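Local coordinates for oxidoreductase (PDB 3K1Y), which probably acts as an FMN-dependent oxidoreductase of the NADPH-dependent FMN reductase family, built on a flavodoxin-like parallel sheet, at residues A[17-22]-A[92-97]; A[123-128]-A[155-160]; A[11-16]-A[85-90]. One frame throughout, in Å; residues are numbered along the deposited sequence.

Contact 1: A[17-22]-A[92-97]; sequences ISAGLS and ATPVFK. With SO4 (sulfate ion), chain G.
A19 and P94 meet where two neighbouring parallel strands end and their loops spread apart, the region where flavodoxin-like proteins usually bind the FMN phosphate. The last sheet bonds are A92 N to I17 O (2.8 Å) and A19 N to A92 O (3.1 Å), so both polar groups of A92 are taken up by segment 17-22. Beyond them the contact passes to side chains. The proline ring can be followed atom by atom. CB of P94 faces a bound sulfate, probably from the crystallisation liquor, 3.8 Å from its O1; CG turns to the carbonyl oxygen of A19; and CD, closing the ring onto the backbone N, lies 3.5 Å from that same A19 O while also touching A19 CB. The ring thus touches A19 with one edge and the sulfate with CB. T93 OG1 gives a 2.8 Å hydrogen bond to P94 O, in the carbonyl plane and on a lone pair, and is also hydrogen-bonded to T101 N. Farther out, F96 has CG anti to its carbonyl carbon (chi1 -70°), which turns the ring toward segment 17-22, where L21 CD2 meets CE2 at the ring edge, near its plane, at 4.1 Å. The second subunit closes in here: M67 of that subunit packs on L21, and K105 NZ of that subunit hydrogen-bonds F96 O. Around the sulfate, G20 CA comes within 3.2 Å of O3, an approach open to a residue without a side chain, and S22 N donates to O3 at 166°. S25 OG, S26 N and T27 OG1 also bond the sulfate. Neutral N-H and hydroxyl donors therefore hold the anion, with a proline at its flank, consistent with a site for the FMN phosphate as in related flavoproteins.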
loop_
_atom_site.group_PDB
_atom_site.type_symbol
_atom_site.label_atom_id
_atom_site.label_comp_id
_atom_site.label_asym_id
_atom_site.label_seq_id
_atom_site.Cartn_x
_atom_site.Cartn_y
_atom_site.Cartn_z
ATOM N N ILE A 17 -13.710 10.683 14.820
ATOM C CA ILE A 17 -12.670 10.045 15.618
ATOM C C ILE A 17 -11.388 10.841 15.423
ATOM O O ILE A 17 -10.991 11.117 14.294
ATOM C CB ILE A 17 -12.390 8.587 15.174
ATOM C CG1 ILE A 17 -13.683 7.763 15.142
ATOM C CG2 ILE A 17 -11.401 7.945 16.136
ATOM C CD1 ILE A 17 -14.405 7.675 16.463
ATOM N N SER A 18 -10.741 11.205 16.522
ATOM C CA SER A 18 -9.503 11.968 16.445
ATOM C C SER A 18 -8.478 11.302 17.354
ATOM O O SER A 18 -8.690 11.199 18.563
ATOM C CB SER A 18 -9.760 13.413 16.879
ATOM O OG SER A 18 -8.658 14.233 16.560
ATOM N N ALA A 19 -7.362 10.871 16.770
ATOM C CA ALA A 19 -6.317 10.155 17.513
ATOM C C ALA A 19 -5.079 10.955 17.935
ATOM O O ALA A 19 -4.027 10.378 18.206
ATOM C CB ALA A 19 -5.885 8.908 16.706
ATOM N N GLY A 20 -5.201 12.274 17.998
ATOM C CA GLY A 20 -4.063 13.087 18.396
ATOM C C GLY A 20 -3.733 12.956 19.873
ATOM O O GLY A 20 -4.618 12.717 20.700
ATOM N N LEU A 21 -2.461 13.122 20.215
ATOM C CA LEU A 21 -2.026 13.008 21.597
ATOM C C LEU A 21 -1.435 14.281 22.199
ATOM O O LEU A 21 -1.072 14.288 23.372
ATOM C CB LEU A 21 -1.011 11.868 21.727
ATOM C CG LEU A 21 -1.542 10.438 21.898
ATOM C CD1 LEU A 21 -2.799 10.222 21.085
ATOM C CD2 LEU A 21 -0.454 9.452 21.491
ATOM N N SER A 22 -1.335 15.353 21.419
ATOM C CA SER A 22 -0.762 16.602 21.928
ATOM C C SER A 22 -1.816 17.628 22.307
ATOM O O SER A 22 -2.920 17.638 21.758
ATOM C CB SER A 22 0.171 17.241 20.891
ATOM O OG SER A 22 1.325 16.456 20.656
ATOM N N ALA A 92 -9.545 11.066 11.919
ATOM C CA ALA A 92 -8.325 11.836 11.752
ATOM C C ALA A 92 -7.237 11.195 12.582
ATOM O O ALA A 92 -7.468 10.796 13.722
ATOM C CB ALA A 92 -8.541 13.273 12.200
ATOM N N THR A 93 -6.047 11.094 12.006
ATOM C CA THR A 93 -4.941 10.489 12.717
ATOM C C THR A 93 -3.617 11.176 12.459
ATOM O O THR A 93 -3.348 11.641 11.354
ATOM C CB THR A 93 -4.749 8.996 12.320
ATOM O OG1 THR A 93 -3.686 8.425 13.097
ATOM C CG2 THR A 93 -4.364 8.878 10.840
ATOM N N PRO A 94 -2.797 11.304 13.504
ATOM C CA PRO A 94 -1.494 11.926 13.288
ATOM C C PRO A 94 -0.732 10.805 12.567
ATOM O O PRO A 94 -1.251 9.696 12.420
ATOM C CB PRO A 94 -0.983 12.175 14.709
ATOM C CG PRO A 94 -1.721 11.161 15.531
ATOM C CD PRO A 94 -3.097 11.182 14.940
ATOM N N VAL A 95 0.474 11.072 12.099
ATOM C CA VAL A 95 1.210 10.029 11.409
ATOM C C VAL A 95 2.407 9.616 12.234
ATOM O O VAL A 95 3.299 10.419 12.490
ATOM C CB VAL A 95 1.679 10.493 10.027
ATOM C CG1 VAL A 95 2.311 9.314 9.274
ATOM C CG2 VAL A 95 0.502 11.073 9.250
ATOM N N PHE A 96 2.402 8.363 12.675
ATOM C CA PHE A 96 3.489 7.825 13.479
ATOM C C PHE A 96 4.117 6.709 12.663
ATOM O O PHE A 96 3.411 5.878 12.095
ATOM C CB PHE A 96 2.966 7.259 14.811
ATOM C CG PHE A 96 2.470 8.304 15.781
ATOM C CD1 PHE A 96 2.397 9.645 15.423
ATOM C CD2 PHE A 96 2.038 7.927 17.052
ATOM C CE1 PHE A 96 1.898 10.597 16.310
ATOM C CE2 PHE A 96 1.538 8.869 17.948
ATOM C CZ PHE A 96 1.466 10.207 17.574
ATOM N N LYS A 97 5.442 6.701 12.614
ATOM C CA LYS A 97 6.189 5.707 11.856
ATOM C C LYS A 97 5.629 5.482 10.454
ATOM O O LYS A 97 5.524 4.355 9.986
ATOM C CB LYS A 97 6.264 4.387 12.628
ATOM C CG LYS A 97 7.027 4.497 13.964
ATOM C CD LYS A 97 8.360 5.220 13.781
ATOM C CE LYS A 97 9.301 5.037 14.970
ATOM N NZ LYS A 97 8.748 5.555 16.244
HETATM S S SO4 G . -1.267 15.812 17.531
HETATM O O1 SO4 G . -1.646 15.640 16.230
HETATM O O2 SO4 G . -0.674 17.080 17.531
HETATM O O3 SO4 G . -2.377 15.765 18.355
HETATM O O4 SO4 G . -0.392 14.800 17.936
#

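Contact 2: A[123-128]-A[155-160]; sequences IAATAG and GVFAAT. With SO4 (sulfate ion), chain H.
Strands 123-127 and 156-159 run parallel, their axes 4.6 Å apart at the closest and 12° from alignment, with A124 facing V156, A125 facing F157 and T126 facing A158. Backbone bonds pass to and fro between them, from V156 N to I123 O through to T160 N to A127 O. On the T126 face the hydroxyl joins in: OG1, set anti to the backbone N (chi1 179°), donates to A158 O at 2.8 Å, 30° out of the carbonyl plane. A127 N reaches the same oxygen at 3.0 Å, so two donors grip A158 O. The two strands belong to a beta-alpha-beta crossover whose helix 135-146 lies on the other face of the sheet, the second strand being one of the two outermost in the chain's sheet. On that face the F157 ring reaches across to the partner strand: CD1 is 3.6 Å from A125 CB, CZ meets A127 CB at 3.9 Å, and T126 CA sits over one ring face. V135 of the helix packs on both A125 and F157. Past the strand end, G128 N makes a weak bond to O3 of a second sulfate, at 3.1 Å, which S129 OG also holds.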
loop_
_atom_site.group_PDB
_atom_site.type_symbol
_atom_site.label_atom_id
_atom_site.label_comp_id
_atom_site.label_asym_id
_atom_site.label_seq_id
_atom_site.Cartn_x
_atom_site.Cartn_y
_atom_site.Cartn_z
ATOM N N ILE A 123 -11.709 10.250 5.226
ATOM C CA ILE A 123 -10.499 9.862 5.936
ATOM C C ILE A 123 -9.530 11.051 5.951
ATOM O O ILE A 123 -9.406 11.782 4.964
ATOM C CB ILE A 123 -9.849 8.615 5.293
ATOM C CG1 ILE A 123 -9.643 8.832 3.798
ATOM C CG2 ILE A 123 -10.748 7.388 5.526
ATOM C CD1 ILE A 123 -8.910 7.692 3.131
ATOM N N ALA A 124 -8.875 11.269 7.082
ATOM C CA ALA A 124 -7.956 12.386 7.201
ATOM C C ALA A 124 -6.746 12.126 8.105
ATOM O O ALA A 124 -6.810 11.351 9.069
ATOM C CB ALA A 124 -8.719 13.623 7.686
ATOM N N ALA A 125 -5.642 12.791 7.785
ATOM C CA ALA A 125 -4.412 12.663 8.550
ATOM C C ALA A 125 -3.680 13.998 8.555
ATOM O O ALA A 125 -4.006 14.904 7.789
ATOM C CB ALA A 125 -3.530 11.600 7.944
ATOM N N THR A 126 -2.690 14.118 9.424
ATOM C CA THR A 126 -1.918 15.342 9.497
ATOM C C THR A 126 -0.475 15.070 9.891
ATOM O O THR A 126 -0.153 14.015 10.433
ATOM C CB THR A 126 -2.515 16.326 10.524
ATOM O OG1 THR A 126 -1.700 17.502 10.573
ATOM C CG2 THR A 126 -2.559 15.698 11.919
ATOM N N ALA A 127 0.381 16.043 9.611
ATOM C CA ALA A 127 1.802 15.984 9.938
ATOM C C ALA A 127 2.373 17.351 9.582
ATOM O O ALA A 127 1.623 18.263 9.213
ATOM C CB ALA A 127 2.495 14.887 9.138
ATOM N N GLY A 128 3.689 17.503 9.693
ATOM C CA GLY A 128 4.309 18.778 9.373
ATOM C C GLY A 128 4.338 19.002 7.872
ATOM O O GLY A 128 3.844 20.015 7.360
ATOM N N GLY A 155 -9.742 12.596 0.206
ATOM C CA GLY A 155 -9.104 12.370 1.486
ATOM C C GLY A 155 -8.532 13.708 1.898
ATOM O O GLY A 155 -8.240 14.536 1.047
ATOM N N VAL A 156 -8.370 13.930 3.197
ATOM C CA VAL A 156 -7.840 15.194 3.677
ATOM C C VAL A 156 -6.535 15.039 4.447
ATOM O O VAL A 156 -6.538 14.600 5.598
ATOM C CB VAL A 156 -8.857 15.893 4.595
ATOM C CG1 VAL A 156 -8.328 17.245 5.028
ATOM C CG2 VAL A 156 -10.174 16.046 3.877
ATOM N N PHE A 157 -5.423 15.400 3.818
ATOM C CA PHE A 157 -4.134 15.326 4.492
ATOM C C PHE A 157 -3.629 16.737 4.770
ATOM O O PHE A 157 -3.266 17.472 3.858
ATOM C CB PHE A 157 -3.090 14.590 3.655
ATOM C CG PHE A 157 -1.824 14.300 4.410
ATOM C CD1 PHE A 157 -1.727 13.171 5.218
ATOM C CD2 PHE A 157 -0.746 15.183 4.356
ATOM C CE1 PHE A 157 -0.572 12.915 5.971
ATOM C CE2 PHE A 157 0.416 14.946 5.098
ATOM C CZ PHE A 157 0.504 13.806 5.912
ATOM N N ALA A 158 -3.601 17.108 6.042
ATOM C CA ALA A 158 -3.147 18.430 6.431
ATOM C C ALA A 158 -1.679 18.469 6.818
ATOM O O ALA A 158 -1.257 17.848 7.794
ATOM C CB ALA A 158 -3.998 18.957 7.581
ATOM N N ALA A 159 -0.904 19.201 6.028
ATOM C CA ALA A 159 0.516 19.395 6.293
ATOM C C ALA A 159 0.533 20.793 6.890
ATOM O O ALA A 159 0.256 21.764 6.200
ATOM C CB ALA A 159 1.293 19.356 5.000
ATOM N N THR A 160 0.831 20.898 8.176
ATOM C CA THR A 160 0.827 22.195 8.847
ATOM C C THR A 160 1.817 23.213 8.278
ATOM O O THR A 160 1.560 24.417 8.303
ATOM C CB THR A 160 1.107 22.030 10.346
ATOM O OG1 THR A 160 2.456 21.576 10.533
ATOM C CG2 THR A 160 0.140 21.017 10.946
HETATM S S SO4 H . 6.890 14.812 8.627
HETATM O O1 SO4 H . 6.270 13.580 9.005
HETATM O O2 SO4 H . 6.876 15.056 7.278
HETATM O O3 SO4 H . 6.303 15.919 9.184
HETATM O O4 SO4 H . 8.222 14.725 9.006
#

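Contact 3: A[11-16]-A[85-90]; sequences MRTLAV and ASDGLV
The start of two adjoining parallel strands in the middle of the flavodoxin-like sheet is fixed here, with A15 beside L89 and V16 beside V90. A15 N bonds G88 O, and V90 N bonds A15 O at 2.7 Å. L89 lays CD1 against A15, 3.9 Å from its CB, while on the opposite face V16 and V90 run alongside each other with their branches turned in one direction, V16 CG2 being 3.8 Å from V90 CB. L14 has CG anti to the backbone N (chi1 176°), and CD1 is carried across to the partner strand, 3.4 Å from the carbonyl carbon of G88, which has no side chain to stand in the way, and 4.0 Å from V90 CG2. I34 and L182, from two helices, pack on V90.

Ahead of the regular pairing in sequence, the chain leaving helix 74-85 is tied to T13 through D87. D87 OD2 receives T13 N at 3.1 Å in a nearly straight bond (165°), met from above the carboxylate plane. In return D87 N reaches T13 OG1 at 3.3 Å, a hydroxyl held between its own backbone N and carbonyl carbon, and bonds weakly to T13 O. The R12 side chain crosses that of D87 at about a right angle without a direct ion pair; its guanidinium is engaged by E47 and by E189 O. The carboxylate of E189 comes close to D87 OD1, which would tend to raise the proton affinity of D87, while the T13 N-H and the nearby positive charge of R12 would probably counter it.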
loop_
_atom_site.group_PDB
_atom_site.type_symbol
_atom_site.label_atom_id
_atom_site.label_comp_id
_atom_site.label_asym_id
_atom_site.label_seq_id
_atom_site.Cartn_x
_atom_site.Cartn_y
_atom_site.Cartn_z
HETATM N N MSE A 11 -32.590 15.568 12.257
HETATM C CA MSE A 11 -31.247 15.984 12.641
HETATM C C MSE A 11 -30.292 14.835 12.411
HETATM O O MSE A 11 -30.315 13.821 13.106
HETATM C CB MSE A 11 -31.140 16.467 14.091
HETATM C CG MSE A 11 -29.727 16.958 14.396
HETATM SE SE MSE A 11 -29.541 18.484 15.594
HETATM C CE MSE A 11 -29.135 17.474 17.193
ATOM N N ARG A 12 -29.457 15.012 11.401
ATOM C CA ARG A 12 -28.481 14.014 11.039
ATOM C C ARG A 12 -27.377 14.011 12.081
ATOM O O ARG A 12 -27.140 15.016 12.758
ATOM C CB ARG A 12 -27.923 14.341 9.656
ATOM C CG ARG A 12 -28.992 14.537 8.587
ATOM C CD ARG A 12 -29.673 13.228 8.195
ATOM N NE ARG A 12 -30.661 13.455 7.139
ATOM C CZ ARG A 12 -31.297 12.494 6.468
ATOM N NH1 ARG A 12 -31.058 11.212 6.731
ATOM N NH2 ARG A 12 -32.179 12.816 5.527
ATOM N N THR A 13 -26.711 12.871 12.211
ATOM C CA THR A 13 -25.625 12.711 13.165
ATOM C C THR A 13 -24.305 12.520 12.429
ATOM O O THR A 13 -24.277 11.997 11.312
ATOM C CB THR A 13 -25.868 11.482 14.056
ATOM O OG1 THR A 13 -26.150 10.349 13.224
ATOM C CG2 THR A 13 -27.042 11.731 15.012
ATOM N N LEU A 14 -23.219 12.959 13.061
ATOM C CA LEU A 14 -21.873 12.819 12.514
ATOM C C LEU A 14 -20.946 12.371 13.637
ATOM O O LEU A 14 -20.963 12.944 14.728
ATOM C CB LEU A 14 -21.363 14.148 11.941
ATOM C CG LEU A 14 -19.909 14.138 11.433
ATOM C CD1 LEU A 14 -19.768 13.135 10.295
ATOM C CD2 LEU A 14 -19.497 15.540 10.964
ATOM N N ALA A 15 -20.158 11.333 13.386
ATOM C CA ALA A 15 -19.214 10.857 14.392
ATOM C C ALA A 15 -17.817 11.271 13.912
ATOM O O ALA A 15 -17.525 11.222 12.717
ATOM C CB ALA A 15 -19.316 9.340 14.535
ATOM N N VAL A 16 -16.963 11.701 14.830
ATOM C CA VAL A 16 -15.622 12.132 14.452
ATOM C C VAL A 16 -14.598 11.503 15.377
ATOM O O VAL A 16 -14.622 11.748 16.582
ATOM C CB VAL A 16 -15.487 13.684 14.536
ATOM C CG1 VAL A 16 -14.045 14.115 14.236
ATOM C CG2 VAL A 16 -16.462 14.346 13.567
ATOM N N ALA A 85 -24.741 3.852 14.596
ATOM C CA ALA A 85 -26.016 4.498 14.313
ATOM C C ALA A 85 -25.859 5.833 13.580
ATOM O O ALA A 85 -26.845 6.416 13.110
ATOM C CB ALA A 85 -26.790 4.700 15.607
ATOM N N SER A 86 -24.623 6.311 13.462
ATOM C CA SER A 86 -24.367 7.584 12.798
ATOM C C SER A 86 -24.613 7.540 11.298
ATOM O O SER A 86 -24.568 6.476 10.690
ATOM C CB SER A 86 -22.935 8.031 13.063
ATOM O OG SER A 86 -22.729 8.185 14.452
ATOM N N ASP A 87 -24.866 8.706 10.709
ATOM C CA ASP A 87 -25.113 8.808 9.274
ATOM C C ASP A 87 -23.803 9.084 8.543
ATOM O O ASP A 87 -23.639 8.729 7.371
ATOM C CB ASP A 87 -26.097 9.948 8.967
ATOM C CG ASP A 87 -27.412 9.807 9.702
ATOM O OD1 ASP A 87 -27.976 8.689 9.735
ATOM O OD2 ASP A 87 -27.889 10.827 10.242
ATOM N N GLY A 88 -22.883 9.740 9.240
ATOM C CA GLY A 88 -21.604 10.070 8.649
ATOM C C GLY A 88 -20.495 9.850 9.645
ATOM O O GLY A 88 -20.746 9.673 10.836
ATOM N N LEU A 89 -19.259 9.859 9.168
ATOM C CA LEU A 89 -18.136 9.650 10.059
ATOM C C LEU A 89 -16.894 10.321 9.532
ATOM O O LEU A 89 -16.686 10.396 8.324
ATOM C CB LEU A 89 -17.860 8.153 10.221
ATOM C CG LEU A 89 -16.472 7.793 10.757
ATOM C CD1 LEU A 89 -16.445 8.060 12.246
ATOM C CD2 LEU A 89 -16.149 6.329 10.451
ATOM N N VAL A 90 -16.071 10.801 10.454
ATOM C CA VAL A 90 -14.815 11.447 10.120
ATOM C C VAL A 90 -13.746 10.845 11.027
ATOM O O VAL A 90 -13.952 10.713 12.236
ATOM C CB VAL A 90 -14.881 12.965 10.364
ATOM C CG1 VAL A 90 -13.496 13.590 10.170
ATOM C CG2 VAL A 90 -15.884 13.583 9.411
#

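From the N terminus, strand 12-18 supplies the first segments of both contact 3 and contact 1. Some 70 residues later, after helix 26-44, strand 49-55 and helix 74-85, strand 88-94 returns alongside it: contact 3 closes its loop at the strand beginnings and contact 1 at their ends, so the two cross along the chain and lie on opposite sides of its centre. Contact 2 follows in series, a shorter loop through helix 135-146 that joins strands 120-127 and 150-159. T93, which belongs to contact 1, ties the two pairs together through probable backbone hydrogen bonds to A124 and T126, making strand 88-94 the bridge from 12-18 to 120-127.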